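Local coordinates for 402AA LONG hypothetical molybdopterin biosynthesis MOEA protein (Pyrococcus horikoshii, PDB 1UZ5), which probably catalyses the insertion of molybdate into adenylyl-molybdopterin, releasing AMP and yielding Mo-molybdopterin, with magnesium as cofactor, at residues N190-P195 and M226-D231. Residues are numbered along the deposited sequence; the frame is centred on the assembly and turned at random.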
loop_
_atom_site.group_PDB
_atom_site.type_symbol
_atom_site.label_atom_id
_atom_site.label_comp_id
_atom_site.label_asym_id
_atom_site.label_seq_id
_atom_site.Cartn_x
_atom_site.Cartn_y
_atom_site.Cartn_z
ATOM N N ASN A 190 -9.656 31.733 -15.178
ATOM C CA ASN A 190 -10.028 32.210 -16.504
ATOM C C ASN A 190 -8.902 32.030 -17.511
ATOM O O ASN A 190 -9.129 32.058 -18.720
ATOM C CB ASN A 190 -10.439 33.685 -16.449
ATOM C CG ASN A 190 -11.654 33.916 -15.577
ATOM O OD1 ASN A 190 -12.615 33.141 -15.612
ATOM N ND2 ASN A 190 -11.625 34.989 -14.793
ATOM N N GLU A 191 -7.685 31.826 -17.017
ATOM C CA GLU A 191 -6.538 31.643 -17.906
ATOM C C GLU A 191 -6.290 30.175 -18.264
ATOM O O GLU A 191 -5.516 29.875 -19.174
ATOM C CB GLU A 191 -5.268 32.211 -17.256
ATOM C CG GLU A 191 -4.621 31.293 -16.218
ATOM C CD GLU A 191 -5.309 31.317 -14.862
ATOM O OE1 GLU A 191 -6.521 31.619 -14.797
ATOM O OE2 GLU A 191 -4.630 31.019 -13.855
ATOM N N ILE A 192 -6.954 29.261 -17.565
ATOM C CA ILE A 192 -6.731 27.837 -17.800
ATOM C C ILE A 192 -7.537 27.153 -18.898
ATOM O O ILE A 192 -8.739 27.355 -19.019
ATOM C CB ILE A 192 -6.937 27.034 -16.493
ATOM C CG1 ILE A 192 -6.007 27.577 -15.408
ATOM C CG2 ILE A 192 -6.642 25.548 -16.734
ATOM C CD1 ILE A 192 -6.216 26.950 -14.051
ATOM N N VAL A 193 -6.853 26.339 -19.699
ATOM C CA VAL A 193 -7.502 25.564 -20.755
ATOM C C VAL A 193 -6.964 24.127 -20.690
ATOM O O VAL A 193 -5.832 23.894 -20.254
ATOM C CB VAL A 193 -7.236 26.147 -22.168
ATOM C CG1 VAL A 193 -7.652 27.611 -22.204
ATOM C CG2 VAL A 193 -5.776 25.989 -22.546
ATOM N N PRO A 194 -7.777 23.142 -21.098
ATOM C CA PRO A 194 -7.344 21.737 -21.070
ATOM C C PRO A 194 -6.258 21.446 -22.109
ATOM O O PRO A 194 -6.235 22.058 -23.180
ATOM C CB PRO A 194 -8.635 20.971 -21.366
ATOM C CG PRO A 194 -9.720 21.906 -20.890
ATOM C CD PRO A 194 -9.220 23.238 -21.382
ATOM N N PRO A 195 -5.346 20.504 -21.813
ATOM C CA PRO A 195 -4.301 20.209 -22.799
ATOM C C PRO A 195 -4.933 19.738 -24.105
ATOM O O PRO A 195 -6.087 19.310 -24.124
ATOM C CB PRO A 195 -3.475 19.124 -22.113
ATOM C CG PRO A 195 -4.497 18.409 -21.285
ATOM C CD PRO A 195 -5.292 19.553 -20.690
ATOM N N MET A 226 -13.161 16.620 -13.594
ATOM C CA MET A 226 -14.409 17.260 -13.998
ATOM C C MET A 226 -14.196 18.335 -15.060
ATOM O O MET A 226 -15.131 18.725 -15.755
ATOM C CB MET A 226 -15.088 17.886 -12.782
ATOM C CG MET A 226 -15.418 16.891 -11.684
ATOM S SD MET A 226 -16.364 15.515 -12.342
ATOM C CE MET A 226 -17.873 16.359 -12.852
ATOM N N GLY A 227 -12.967 18.821 -15.178
ATOM C CA GLY A 227 -12.688 19.851 -16.162
ATOM C C GLY A 227 -12.309 21.194 -15.561
ATOM O O GLY A 227 -12.045 21.315 -14.364
ATOM N N VAL A 228 -12.295 22.214 -16.410
ATOM C CA VAL A 228 -11.927 23.562 -16.002
ATOM C C VAL A 228 -13.128 24.480 -15.794
ATOM O O VAL A 228 -14.013 24.552 -16.637
ATOM C CB VAL A 228 -11.004 24.202 -17.072
ATOM C CG1 VAL A 228 -10.708 25.655 -16.717
ATOM C CG2 VAL A 228 -9.716 23.400 -17.185
ATOM N N ALA A 229 -13.149 25.193 -14.676
ATOM C CA ALA A 229 -14.235 26.127 -14.397
ATOM C C ALA A 229 -13.754 27.584 -14.481
ATOM O O ALA A 229 -12.693 27.927 -13.955
ATOM C CB ALA A 229 -14.809 25.863 -13.014
ATOM N N ARG A 230 -14.533 28.435 -15.145
ATOM C CA ARG A 230 -14.195 29.853 -15.240
ATOM C C ARG A 230 -14.302 30.414 -13.826
ATOM O O ARG A 230 -15.025 29.869 -12.991
ATOM C CB ARG A 230 -15.184 30.581 -16.152
ATOM C CG ARG A 230 -15.051 30.248 -17.630
ATOM C CD ARG A 230 -13.928 31.043 -18.275
ATOM N NE ARG A 230 -14.208 32.478 -18.270
ATOM C CZ ARG A 230 -13.373 33.409 -18.727
ATOM N NH1 ARG A 230 -12.196 33.062 -19.231
ATOM N NH2 ARG A 230 -13.716 34.690 -18.680
ATOM N N ASP A 231 -13.590 31.500 -13.549
ATOM C CA ASP A 231 -13.639 32.089 -12.218
ATOM C C ASP A 231 -14.878 32.964 -12.000
ATOM O O ASP A 231 -14.763 34.163 -11.751
ATOM C CB ASP A 231 -12.368 32.902 -11.951
ATOM C CG ASP A 231 -12.262 33.358 -10.506
ATOM O OD1 ASP A 231 -12.352 32.500 -9.605
ATOM O OD2 ASP A 231 -12.084 34.572 -10.270
#
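N190 accepts a hydrogen bond on its OD1 from the backbone N of D231, 2.8 Å away. The N-H points at the oxygen at 155°, yet the donor stands 45° out of the amide's carbonyl plane. The same OD1 sits over the centre of the R230 guanidinium, 3.1 Å above its plane, with amide and guanidinium tilted 38° apart; it is 3.2 Å from R230 NE, at too poor an angle for a bond. Bends at both chi2 and chi3 fold the arginine back so that this face lies against the asparagine. The amide's other branch, N190 ND2, lies 3.6 Å from D231 CB. Further along, V228 is turned toward 190-195 and touches it with both methyls: CG2 meets I192 CG2 at 3.8 Å and P194 CG at 4.0 Å, while CG1 lies against I192 O. Cutting V228 back to an alanine would probably leave I192 CG2 and P194 CG without those methyl contacts and open a gap between the segments. Behind this layer, strand 222-229 edges the domain's mixed sheet, with G227 joined to S187 by a backbone hydrogen bond, whereas strand 192-193 pairs with 204-205. R230 N is hydrogen-bonded to S235 OG in the first turn of helix 233-246, and a sulfate, probably from the crystallisation liquor, lies beside the D231 side chain. At this surface of the probable molybdopterin-binding domain, the R230 charge probably stabilises the partial negative charge of N190 OD1, beside the apolar V228-I192-P194 patch.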